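Local coordinates for protein fatty acyl CoA synthetase FADD13 (FATTY-ACYL-CoA SYNTHETASE) (Mycobacterium tuberculosis, PDB 3R44) that belongs to the AMP-binding (ANL) enzyme family and carries the large N-terminal part and small C-terminal domain characteristic of it, at residues A[284-287]-A[288-291]; A[329-332]-A[333-336]; A[352-355]-A[356-360]; A[399-402]-A[403-407]; A[422-425]-A[426-429]. All coordinates share one frame; numbering follows the deposited sequence.

Interaction 1 is the buried one of the five, made largely of aromatic rings where a loop enters a strand of the large mixed sheet. Interactions 2 and 3 lie at the surface and contain aspartate-arginine salt bridges, while 4 and 5 are partly buried; carboxylates accept backbone N-H groups in 3, 4 and 5. Interactions 3 and 4 are both hairpin turns with a type I turn and a glycine bulge, yet only in 3 does the turn aspartate also pair with an arginine across the segments. Interaction 4 is the meeting point: it receives K335 and D331 from interaction 2 and H360 from interaction 3. Interaction 5 opens helix 425-432, touching none of the others.

Interaction 1: residues A[284-287]-A[288-291]; sequences PDFR and YFIT
Between F286 and F289 the backbone is largely extended, but R287 turns it with a psi of -48°, so that F286 and F289 come to one side of the chain and R287 and Y288 to the other. The F286 ring reaches forward along the chain because its CG stands opposite the backbone N (chi1 -167°). Its CZ atom sits over the centre of the F289 face, 3.4 Å above that plane. The two ring planes differ by 46° and their centroids are 4.5 Å apart, an oblique aromatic pair. F286 CZ also lies 3.4 Å from Y288 O. On the other side R287 and Y288 run alongside each other, R287 CB 3.7 Å from Y288 CD2, with the guanidinium and phenol planes steeply inclined. Their polar ends converge on D207 O, which accepts from R287 NH2 and Y288 OH; D212 adds a salt bridge to the arginine. Strand 288-291 runs between strands 261-264 and 310-316 in the mixed sheet, with F289 packed on L269 and M272 of helix 266-274 and Y288 on the other face, against I206.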
loop_
_atom_site.group_PDB
_atom_site.type_symbol
_atom_site.label_atom_id
_atom_site.label_comp_id
_atom_site.label_asym_id
_atom_site.label_seq_id
_atom_site.Cartn_x
_atom_site.Cartn_y
_atom_site.Cartn_z
ATOM N N PRO A 284 24.396 -13.157 6.241
ATOM C CA PRO A 284 25.082 -13.061 4.936
ATOM C C PRO A 284 24.179 -13.330 3.734
ATOM O O PRO A 284 24.530 -12.911 2.637
ATOM C CB PRO A 284 26.203 -14.098 5.022
ATOM C CG PRO A 284 25.801 -15.013 6.169
ATOM C CD PRO A 284 24.964 -14.223 7.097
ATOM N N ASP A 285 23.043 -13.999 3.943
ATOM C CA ASP A 285 22.127 -14.269 2.833
ATOM C C ASP A 285 21.247 -13.047 2.557
ATOM O O ASP A 285 20.615 -13.000 1.499
ATOM C CB ASP A 285 21.186 -15.454 3.142
ATOM C CG ASP A 285 21.919 -16.808 3.312
ATOM O OD1 ASP A 285 22.408 -17.363 2.310
ATOM O OD2 ASP A 285 21.938 -17.336 4.441
ATOM N N PHE A 286 21.121 -12.103 3.504
ATOM C CA PHE A 286 20.134 -11.020 3.347
ATOM C C PHE A 286 20.681 -9.952 2.385
ATOM O O PHE A 286 21.793 -9.427 2.588
ATOM C CB PHE A 286 19.828 -10.367 4.697
ATOM C CG PHE A 286 18.644 -9.503 4.638
ATOM C CD1 PHE A 286 17.384 -10.039 4.792
ATOM C CD2 PHE A 286 18.760 -8.179 4.235
ATOM C CE1 PHE A 286 16.265 -9.235 4.679
ATOM C CE2 PHE A 286 17.619 -7.374 4.045
ATOM C CZ PHE A 286 16.392 -7.904 4.297
ATOM N N ARG A 287 19.971 -9.662 1.320
ATOM C CA ARG A 287 20.465 -8.727 0.325
ATOM C C ARG A 287 19.858 -7.355 0.425
ATOM O O ARG A 287 20.589 -6.388 0.320
ATOM C CB ARG A 287 20.240 -9.265 -1.103
ATOM C CG ARG A 287 20.796 -10.653 -1.301
ATOM C CD ARG A 287 21.068 -10.975 -2.800
ATOM N NE ARG A 287 19.817 -10.915 -3.580
ATOM C CZ ARG A 287 18.906 -11.889 -3.675
ATOM N NH1 ARG A 287 19.051 -13.049 -3.039
ATOM N NH2 ARG A 287 17.826 -11.692 -4.463
ATOM N N TYR A 288 18.532 -7.256 0.525
ATOM C CA TYR A 288 17.894 -5.944 0.568
ATOM C C TYR A 288 16.493 -5.930 1.162
ATOM O O TYR A 288 15.785 -6.918 1.141
ATOM C CB TYR A 288 17.868 -5.297 -0.866
ATOM C CG TYR A 288 17.089 -6.070 -1.869
ATOM C CD1 TYR A 288 15.728 -5.842 -2.062
ATOM C CD2 TYR A 288 17.708 -7.030 -2.646
ATOM C CE1 TYR A 288 15.056 -6.516 -2.995
ATOM C CE2 TYR A 288 17.037 -7.735 -3.585
ATOM C CZ TYR A 288 15.675 -7.490 -3.750
ATOM O OH TYR A 288 14.893 -8.178 -4.656
ATOM N N PHE A 289 16.076 -4.761 1.606
ATOM C CA PHE A 289 14.717 -4.528 1.951
ATOM C C PHE A 289 13.998 -3.811 0.829
ATOM O O PHE A 289 14.593 -3.044 0.112
ATOM C CB PHE A 289 14.632 -3.639 3.183
ATOM C CG PHE A 289 15.066 -4.304 4.468
ATOM C CD1 PHE A 289 14.208 -5.156 5.173
ATOM C CD2 PHE A 289 16.335 -4.062 4.956
ATOM C CE1 PHE A 289 14.615 -5.754 6.373
ATOM C CE2 PHE A 289 16.768 -4.676 6.141
ATOM C CZ PHE A 289 15.896 -5.510 6.850
ATOM N N ILE A 290 12.712 -4.112 0.664
ATOM C CA ILE A 290 11.831 -3.383 -0.243
ATOM C C ILE A 290 10.996 -2.541 0.705
ATOM O O ILE A 290 10.334 -3.105 1.565
ATOM C CB ILE A 290 10.883 -4.294 -0.999
ATOM C CG1 ILE A 290 11.676 -5.302 -1.825
ATOM C CG2 ILE A 290 9.967 -3.441 -1.937
ATOM C CD1 ILE A 290 10.813 -6.395 -2.494
ATOM N N THR A 291 11.062 -1.227 0.605
ATOM C CA THR A 291 10.385 -0.364 1.558
ATOM C C THR A 291 9.379 0.519 0.849
ATOM O O THR A 291 9.594 0.985 -0.252
ATOM C CB THR A 291 11.356 0.535 2.363
ATOM O OG1 THR A 291 11.984 1.455 1.475
ATOM C CG2 THR A 291 12.488 -0.287 2.981
#

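Interaction 2: residues A[329-332]-A[333-336]; sequences SEDA and LRKA
The carboxylate of D331 meets the guanidinium of R334 at its edge, close to the guanidinium plane, while the arginine in turn comes to the carboxylate from above one face. The two planes are 77° apart, so this is no side-by-side fork: a single N-H of R334 NH1 reaches D331 OD1 at 2.9 Å, with OD1 met 49° out of the carboxylate plane. The bond is bent and makes a one-armed salt bridge. R334 CD lies 3.5 Å from the same OD1, since the two side chains run alongside each other in one direction. The other oxygen, D331 OD2, is held by the hydroxyl of Y405, which fixes the carboxylate from the hairpin side.

In the backbone, K335 N donates to D331 O at 2.8 Å, and K335 CB rests 3.6 Å from that same carbonyl oxygen. Water 1 joins E330 O to R334 N, giving the amide of R334, second residue of the turn that follows, an acceptor. K335 then bends away through its middle torsions to put NZ in a salt bridge with D401. A332 and L333 cover I301 of helix 298-306.

The bond between K335 and D331 spans five residues and defines an alpha-turn, which overlaps a type I beta turn from L333 to A336 closed by A336 N and L333 O at 3.2 Å. Here the two overlapping turns form part of the connection from strand 324-327 to strand 341-342 at the edge of the large mixed sheet.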
loop_
_atom_site.group_PDB
_atom_site.type_symbol
_atom_site.label_atom_id
_atom_site.label_comp_id
_atom_site.label_asym_id
_atom_site.label_seq_id
_atom_site.Cartn_x
_atom_site.Cartn_y
_atom_site.Cartn_z
ATOM N N SER A 329 18.298 -0.635 -5.772
ATOM C CA SER A 329 19.378 -0.587 -4.815
ATOM C C SER A 329 20.590 0.257 -5.236
ATOM O O SER A 329 21.076 1.097 -4.486
ATOM C CB SER A 329 19.842 -2.020 -4.592
ATOM O OG SER A 329 18.708 -2.863 -4.416
ATOM N N GLU A 330 21.060 0.031 -6.454
ATOM C CA GLU A 330 22.198 0.781 -7.009
ATOM C C GLU A 330 22.039 2.317 -6.927
ATOM O O GLU A 330 23.041 3.041 -6.926
ATOM C CB GLU A 330 22.434 0.352 -8.474
ATOM N N ASP A 331 20.783 2.792 -6.837
ATOM C CA ASP A 331 20.411 4.208 -6.917
ATOM C C ASP A 331 19.988 4.819 -5.547
ATOM O O ASP A 331 19.672 6.019 -5.451
ATOM C CB ASP A 331 19.237 4.334 -7.920
ATOM C CG ASP A 331 19.644 4.054 -9.385
ATOM O OD1 ASP A 331 20.832 4.249 -9.657
ATOM O OD2 ASP A 331 18.769 3.662 -10.236
ATOM N N ALA A 332 19.944 4.009 -4.486
ATOM C CA ALA A 332 19.326 4.473 -3.191
ATOM C C ALA A 332 19.979 5.742 -2.639
ATOM O O ALA A 332 19.318 6.660 -2.147
ATOM C CB ALA A 332 19.333 3.356 -2.161
ATOM N N LEU A 333 21.293 5.820 -2.758
ATOM C CA LEU A 333 21.993 6.957 -2.212
ATOM C C LEU A 333 22.078 8.074 -3.230
ATOM O O LEU A 333 21.744 9.235 -2.930
ATOM C CB LEU A 333 23.372 6.532 -1.774
ATOM C CG LEU A 333 23.826 7.325 -0.574
ATOM C CD1 LEU A 333 22.776 7.279 0.565
ATOM C CD2 LEU A 333 25.233 6.823 -0.129
ATOM N N ARG A 334 22.575 7.683 -4.408
ATOM C CA ARG A 334 22.615 8.475 -5.631
ATOM C C ARG A 334 21.377 9.355 -5.701
ATOM O O ARG A 334 21.502 10.571 -5.834
ATOM C CB ARG A 334 22.625 7.523 -6.855
ATOM C CG ARG A 334 23.299 7.991 -8.126
ATOM C CD ARG A 334 22.856 7.091 -9.304
ATOM N NE ARG A 334 22.462 7.936 -10.410
ATOM C CZ ARG A 334 21.858 7.535 -11.510
ATOM N NH1 ARG A 334 21.547 6.259 -11.675
ATOM N NH2 ARG A 334 21.557 8.432 -12.453
ATOM N N LYS A 335 20.196 8.755 -5.528
ATOM C CA LYS A 335 18.914 9.481 -5.760
ATOM C C LYS A 335 18.027 9.604 -4.526
ATOM O O LYS A 335 16.795 9.441 -4.622
ATOM C CB LYS A 335 18.092 8.862 -6.904
ATOM C CG LYS A 335 18.809 8.738 -8.228
ATOM C CD LYS A 335 19.303 10.061 -8.764
ATOM C CE LYS A 335 18.254 10.902 -9.449
ATOM N NZ LYS A 335 18.822 11.523 -10.725
ATOM N N ALA A 336 18.657 9.914 -3.389
ATOM C CA ALA A 336 17.954 10.133 -2.114
ATOM C C ALA A 336 16.773 11.035 -2.345
ATOM O O ALA A 336 16.916 12.128 -2.937
ATOM C CB ALA A 336 18.849 10.740 -1.075
HETATM O O HOH W 1 23.399 5.056 -4.758
#

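Interaction 3: residues A[352-355]-A[356-360]; sequences GDDG and VIREH
D354 faces V356 and R358, and its side chain can be followed outward from CB. The first torsion (chi1 59°) places CG between the backbone N and the carbonyl carbon, folding the carboxylate back over the chain that follows. CG comes within 3.6 Å of V356 CG2. OD1 accepts two N-H groups: V356 N at 2.9 Å, from well above the carboxylate plane, and R358 NH1 at 3.3 Å on the syn side. The bond to V356 N, two residues on, is an Asx turn. OD2 uses its syn lone pair for R358 NH2 at 2.9 Å, along an almost straight line of 178°. R358 thus grips both oxygens end-on, with the two flat groups nearly coplanar, and V356 CB lies 3.3 Å above one guanidinium face.

Underneath, a type I turn runs from G352 to G355, and G352 N donates to V356 O at 2.8 Å. G355 has a positive phi (83°), completing the type I turn with G1 beta bulge that links strand 346-351 to strand 357-358.

One aspartate therefore accepts the V356 amide just after the turn and probably offsets the charge of R358. The paired bonds hold both groups against rotation, although at this solvent-facing edge of the five-stranded sheet the electrostatic gain is probably modest.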
loop_
_atom_site.group_PDB
_atom_site.type_symbol
_atom_site.label_atom_id
_atom_site.label_comp_id
_atom_site.label_asym_id
_atom_site.label_seq_id
_atom_site.Cartn_x
_atom_site.Cartn_y
_atom_site.Cartn_z
ATOM N N GLY A 352 0.471 18.027 -17.087
ATOM C CA GLY A 352 0.607 19.418 -16.757
ATOM C C GLY A 352 -0.740 20.085 -16.572
ATOM O O GLY A 352 -1.797 19.501 -16.901
ATOM N N ASP A 353 -0.685 21.302 -16.021
ATOM C CA ASP A 353 -1.856 22.164 -15.823
ATOM C C ASP A 353 -2.558 22.385 -17.159
ATOM O O ASP A 353 -3.787 22.516 -17.203
ATOM N N ASP A 354 -1.775 22.362 -18.243
ATOM C CA ASP A 354 -2.322 22.467 -19.610
ATOM C C ASP A 354 -3.010 21.205 -20.154
ATOM O O ASP A 354 -3.515 21.205 -21.277
ATOM C CB ASP A 354 -1.236 22.935 -20.618
ATOM C CG ASP A 354 -0.003 21.995 -20.712
ATOM O OD1 ASP A 354 0.060 20.918 -20.071
ATOM O OD2 ASP A 354 0.925 22.357 -21.465
ATOM N N GLY A 355 -2.997 20.115 -19.389
ATOM C CA GLY A 355 -3.493 18.835 -19.888
ATOM C C GLY A 355 -2.512 18.012 -20.707
ATOM O O GLY A 355 -2.822 16.886 -21.067
ATOM N N VAL A 356 -1.324 18.532 -21.007
ATOM C CA VAL A 356 -0.330 17.740 -21.731
ATOM C C VAL A 356 0.349 16.709 -20.795
ATOM O O VAL A 356 0.842 17.017 -19.709
ATOM C CB VAL A 356 0.727 18.616 -22.467
ATOM C CG1 VAL A 356 1.729 17.740 -23.230
ATOM C CG2 VAL A 356 0.027 19.602 -23.407
ATOM N N ILE A 357 0.389 15.468 -21.238
ATOM C CA ILE A 357 1.102 14.446 -20.502
ATOM C C ILE A 357 2.545 14.364 -21.014
ATOM O O ILE A 357 2.776 14.140 -22.205
ATOM C CB ILE A 357 0.380 13.090 -20.613
ATOM C CG1 ILE A 357 -1.035 13.209 -20.020
ATOM C CG2 ILE A 357 1.179 11.945 -19.954
ATOM C CD1 ILE A 357 -1.819 11.915 -20.044
ATOM N N ARG A 358 3.505 14.491 -20.108
ATOM C CA ARG A 358 4.934 14.460 -20.466
ATOM C C ARG A 358 5.754 13.432 -19.661
ATOM O O ARG A 358 5.521 13.255 -18.457
ATOM C CB ARG A 358 5.566 15.847 -20.240
ATOM C CG ARG A 358 4.832 17.040 -20.796
ATOM C CD ARG A 358 5.550 18.364 -20.509
ATOM N NE ARG A 358 4.953 19.389 -21.344
ATOM C CZ ARG A 358 3.826 20.041 -21.072
ATOM N NH1 ARG A 358 3.147 19.843 -19.935
ATOM N NH2 ARG A 358 3.372 20.908 -21.942
ATOM N N GLU A 359 6.750 12.780 -20.274
ATOM C CA GLU A 359 7.566 11.867 -19.474
ATOM C C GLU A 359 8.612 12.584 -18.629
ATOM O O GLU A 359 9.217 11.953 -17.782
ATOM C CB GLU A 359 8.198 10.714 -20.303
ATOM C CG GLU A 359 7.093 9.722 -20.847
ATOM C CD GLU A 359 7.505 8.225 -20.855
ATOM O OE1 GLU A 359 8.704 7.951 -21.145
ATOM O OE2 GLU A 359 6.624 7.344 -20.588
ATOM N N HIS A 360 8.790 13.888 -18.822
ATOM C CA HIS A 360 9.802 14.634 -18.069
ATOM C C HIS A 360 9.158 15.957 -17.643
ATOM O O HIS A 360 8.431 16.564 -18.413
ATOM C CB HIS A 360 11.113 14.831 -18.905
ATOM C CG HIS A 360 11.693 13.543 -19.421
ATOM N ND1 HIS A 360 12.490 12.718 -18.651
ATOM C CD2 HIS A 360 11.524 12.896 -20.599
ATOM C CE1 HIS A 360 12.817 11.640 -19.344
ATOM N NE2 HIS A 360 12.239 11.721 -20.528
#

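Interaction 4: residues A[399-402]-A[403-407]; sequences EIDD and EGYLY
D401 binds E403 and Y405 tightly through a single oxygen, and around it the hairpin is dense. OD1 accepts E403 N and Y405 N, each at 2.9 Å, and the two donors come from opposite faces of the carboxylate plane. The first torsion of D401 (chi1 77°) swings the carboxylate in over the turn. Y405 and Y407 present ring edges to it: D401 OD1 lies in the plane of the Y405 ring, and D401 OD2 is 3.8 Å from Y407 CE2. The backbone closes beneath: G404 N meets D401 O and D401 N meets Y405 O at 2.9 Å. With G404 at a positive phi of 90°, this is a type I turn followed by a G1 beta bulge. Along the strands, E399 and Y407 form a hydrogen-bonded antiparallel pair, Y407 N to E399 O being 2.8 Å. I400 and L406 are the non-hydrogen-bonded pair, with I400 CG1 3.8 Å from L406 CD1, and I400 CG2 presses on G404 C at 3.5 Å.

The solvent-facing tip is looser. There the side chains of D402 and E403 lead outward from the turn, E403 to a salt bridge with R341. At the other end of the hairpin segment, E399 also turns away, to K409.

With two amides on OD1 and K335 in a salt bridge to OD2, D401 is probably kept ionised. OD1 supplies the acceptor for the E403 and Y405 amides, the nearby lysine would favour the charged form, and the salt bridge ties the tip of hairpin 396-400/406-410 to the loop that contributes the lysine.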
loop_
_atom_site.group_PDB
_atom_site.type_symbol
_atom_site.label_atom_id
_atom_site.label_comp_id
_atom_site.label_asym_id
_atom_site.label_seq_id
_atom_site.Cartn_x
_atom_site.Cartn_y
_atom_site.Cartn_z
ATOM N N GLU A 399 7.563 15.404 -9.913
ATOM C CA GLU A 399 8.482 15.883 -10.943
ATOM C C GLU A 399 9.312 14.705 -11.407
ATOM O O GLU A 399 9.829 13.982 -10.580
ATOM C CB GLU A 399 9.426 16.966 -10.390
ATOM C CG GLU A 399 10.312 17.575 -11.501
ATOM C CD GLU A 399 11.025 18.887 -11.085
ATOM O OE1 GLU A 399 10.800 19.374 -9.950
ATOM O OE2 GLU A 399 11.786 19.443 -11.916
ATOM N N ILE A 400 9.471 14.536 -12.711
ATOM C CA ILE A 400 10.320 13.512 -13.273
ATOM C C ILE A 400 11.533 14.247 -13.824
ATOM O O ILE A 400 11.388 15.109 -14.692
ATOM C CB ILE A 400 9.596 12.660 -14.318
ATOM C CG1 ILE A 400 8.322 12.054 -13.715
ATOM C CG2 ILE A 400 10.516 11.560 -14.883
ATOM C CD1 ILE A 400 7.471 11.272 -14.714
ATOM N N ASP A 401 12.705 13.889 -13.337
ATOM C CA ASP A 401 13.926 14.520 -13.795
ATOM C C ASP A 401 14.332 14.049 -15.177
ATOM O O ASP A 401 13.733 13.134 -15.758
ATOM C CB ASP A 401 15.051 14.434 -12.752
ATOM C CG ASP A 401 15.728 13.106 -12.657
ATOM O OD1 ASP A 401 15.546 12.200 -13.474
ATOM O OD2 ASP A 401 16.503 12.933 -11.679
ATOM N N ASP A 402 15.357 14.698 -15.728
ATOM C CA ASP A 402 15.782 14.410 -17.096
ATOM C C ASP A 402 16.198 12.938 -17.275
ATOM O O ASP A 402 16.209 12.420 -18.404
ATOM C CB ASP A 402 16.925 15.373 -17.520
ATOM C CG ASP A 402 16.466 16.855 -17.624
ATOM O OD1 ASP A 402 15.299 17.098 -18.042
ATOM O OD2 ASP A 402 17.278 17.767 -17.302
ATOM N N GLU A 403 16.537 12.251 -16.184
ATOM C CA GLU A 403 16.992 10.874 -16.293
ATOM C C GLU A 403 15.836 9.885 -15.994
ATOM O O GLU A 403 16.048 8.666 -15.915
ATOM C CB GLU A 403 18.215 10.618 -15.367
ATOM C CG GLU A 403 19.556 10.778 -16.015
ATOM C CD GLU A 403 19.778 9.768 -17.175
ATOM O OE1 GLU A 403 19.768 8.516 -16.960
ATOM O OE2 GLU A 403 19.992 10.251 -18.310
ATOM N N GLY A 404 14.623 10.406 -15.825
ATOM C CA GLY A 404 13.456 9.584 -15.611
ATOM C C GLY A 404 13.103 9.241 -14.177
ATOM O O GLY A 404 12.233 8.398 -13.928
ATOM N N TYR A 405 13.720 9.924 -13.219
ATOM C CA TYR A 405 13.500 9.622 -11.805
ATOM C C TYR A 405 12.360 10.491 -11.295
ATOM O O TYR A 405 12.372 11.731 -11.466
ATOM C CB TYR A 405 14.766 9.797 -10.987
ATOM C CG TYR A 405 15.803 8.733 -11.217
ATOM C CD1 TYR A 405 15.814 7.587 -10.475
ATOM C CD2 TYR A 405 16.734 8.848 -12.217
ATOM C CE1 TYR A 405 16.771 6.581 -10.673
ATOM C CE2 TYR A 405 17.673 7.830 -12.464
ATOM C CZ TYR A 405 17.689 6.727 -11.692
ATOM O OH TYR A 405 18.640 5.783 -11.894
ATOM N N LEU A 406 11.383 9.834 -10.707
ATOM C CA LEU A 406 10.205 10.478 -10.113
ATOM C C LEU A 406 10.488 10.980 -8.691
ATOM O O LEU A 406 11.059 10.251 -7.865
ATOM C CB LEU A 406 9.063 9.469 -10.027
ATOM C CG LEU A 406 7.761 9.948 -9.393
ATOM C CD1 LEU A 406 7.262 11.179 -10.162
ATOM C CD2 LEU A 406 6.655 8.865 -9.375
ATOM N N TYR A 407 10.059 12.214 -8.414
ATOM C CA TYR A 407 10.136 12.820 -7.083
ATOM C C TYR A 407 8.720 13.233 -6.743
ATOM O O TYR A 407 8.139 14.059 -7.422
ATOM C CB TYR A 407 11.054 14.049 -7.033
ATOM C CG TYR A 407 12.529 13.715 -7.154
ATOM C CD1 TYR A 407 13.319 13.608 -6.023
ATOM C CD2 TYR A 407 13.112 13.458 -8.382
ATOM C CE1 TYR A 407 14.658 13.275 -6.099
ATOM C CE2 TYR A 407 14.473 13.115 -8.481
ATOM C CZ TYR A 407 15.226 13.035 -7.344
ATOM O OH TYR A 407 16.538 12.697 -7.416
#

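Interaction 5: residues A[422-425]-A[426-429]; sequences NVYP and AEIE
The contact of Y424 with E427 is a local exchange of bonds where strand 421-423 passes into helix 425-432. E427 OE2 accepts Y424 N at 2.8 Å, while Y424 O accepts E427 N at 3.1 Å, the donor lying above the carbonyl plane. A chi1 of -53° sets CG beside the E427 backbone N, and the extended chain beyond it carries the carboxylate back to Y424 N. That amide comes to OE2 on the anti side, and OE2 also lies at the edge of the Y424 ring, 3.8 Å from CD2. Water 2 donates to both E427 OE2 (2.7 Å) and N422 O, extending the bridge to the strand. One residue on, P425 O accepts E429 N at 2.8 Å along a straight 179° line, the first regular bond of the helix. V423 CG1 touches I428 CD1 at 3.8 Å, adding an apolar link.

Beyond the segments, Y424 OH bonds G395 O, D410 receives A426 N, and K504 pairs with E429. An E427 carboxylate so close to the helix start is consistent with favourable interaction with the helix dipole, while its OE2 satisfies the amide of Y424 just ahead of the helix.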
loop_
_atom_site.group_PDB
_atom_site.type_symbol
_atom_site.label_atom_id
_atom_site.label_comp_id
_atom_site.label_asym_id
_atom_site.label_seq_id
_atom_site.Cartn_x
_atom_site.Cartn_y
_atom_site.Cartn_z
ATOM N N ASN A 422 -8.348 23.845 -5.961
ATOM C CA ASN A 422 -7.398 22.904 -5.376
ATOM C C ASN A 422 -6.059 23.568 -5.159
ATOM O O ASN A 422 -5.533 24.160 -6.073
ATOM C CB ASN A 422 -7.183 21.707 -6.298
ATOM C CG ASN A 422 -8.379 20.780 -6.348
ATOM O OD1 ASN A 422 -9.380 21.000 -5.665
ATOM N ND2 ASN A 422 -8.287 19.742 -7.164
ATOM N N VAL A 423 -5.504 23.419 -3.963
ATOM C CA VAL A 423 -4.228 23.984 -3.608
ATOM C C VAL A 423 -3.387 22.869 -3.005
ATOM O O VAL A 423 -3.820 22.235 -2.013
ATOM C CB VAL A 423 -4.437 25.101 -2.534
ATOM C CG1 VAL A 423 -3.191 25.735 -2.174
ATOM C CG2 VAL A 423 -5.409 26.144 -3.047
ATOM N N TYR A 424 -2.206 22.606 -3.561
ATOM C CA TYR A 424 -1.339 21.617 -2.935
ATOM C C TYR A 424 -0.280 22.331 -2.058
ATOM O O TYR A 424 0.336 23.345 -2.460
ATOM C CB TYR A 424 -0.641 20.646 -3.907
ATOM C CG TYR A 424 -1.495 19.604 -4.604
ATOM C CD1 TYR A 424 -1.615 18.300 -4.101
ATOM C CD2 TYR A 424 -2.138 19.918 -5.786
ATOM C CE1 TYR A 424 -2.375 17.321 -4.799
ATOM C CE2 TYR A 424 -2.902 18.979 -6.482
ATOM C CZ TYR A 424 -3.025 17.668 -5.991
ATOM O OH TYR A 424 -3.794 16.701 -6.699
ATOM N N PRO A 425 -0.057 21.788 -0.867
ATOM C CA PRO A 425 0.826 22.415 0.101
ATOM C C PRO A 425 2.241 22.630 -0.404
ATOM O O PRO A 425 2.826 23.645 -0.059
ATOM C CB PRO A 425 0.852 21.393 1.232
ATOM C CG PRO A 425 -0.479 20.844 1.215
ATOM C CD PRO A 425 -0.732 20.637 -0.248
ATOM N N ALA A 426 2.783 21.718 -1.219
ATOM C CA ALA A 426 4.172 21.815 -1.683
ATOM C C ALA A 426 4.384 23.063 -2.512
ATOM O O ALA A 426 5.459 23.628 -2.502
ATOM C CB ALA A 426 4.610 20.565 -2.514
ATOM N N GLU A 427 3.332 23.512 -3.189
ATOM C CA GLU A 427 3.415 24.698 -4.055
ATOM C C GLU A 427 3.758 25.924 -3.199
ATOM O O GLU A 427 4.587 26.759 -3.575
ATOM C CB GLU A 427 2.083 24.912 -4.793
ATOM C CG GLU A 427 1.574 23.675 -5.547
ATOM C CD GLU A 427 0.258 23.948 -6.327
ATOM O OE1 GLU A 427 0.358 24.642 -7.377
ATOM O OE2 GLU A 427 -0.843 23.471 -5.900
ATOM N N ILE A 428 3.170 25.961 -2.013
ATOM C CA ILE A 428 3.370 27.048 -1.049
ATOM C C ILE A 428 4.666 26.792 -0.269
ATOM O O ILE A 428 5.534 27.682 -0.144
ATOM C CB ILE A 428 2.163 27.197 -0.108
ATOM C CG1 ILE A 428 0.892 27.502 -0.918
ATOM C CG2 ILE A 428 2.455 28.271 0.956
ATOM C CD1 ILE A 428 -0.433 27.356 -0.095
ATOM N N GLU A 429 4.815 25.584 0.253
ATOM C CA GLU A 429 6.027 25.271 1.013
ATOM C C GLU A 429 7.326 25.593 0.251
ATOM O O GLU A 429 8.277 26.167 0.807
ATOM C CB GLU A 429 6.021 23.811 1.427
ATOM C CG GLU A 429 4.991 23.445 2.465
ATOM C CD GLU A 429 4.693 21.962 2.498
ATOM O OE1 GLU A 429 5.258 21.235 1.643
ATOM O OE2 GLU A 429 3.921 21.505 3.386
HETATM O O HOH W 2 -3.010 22.970 -7.457
#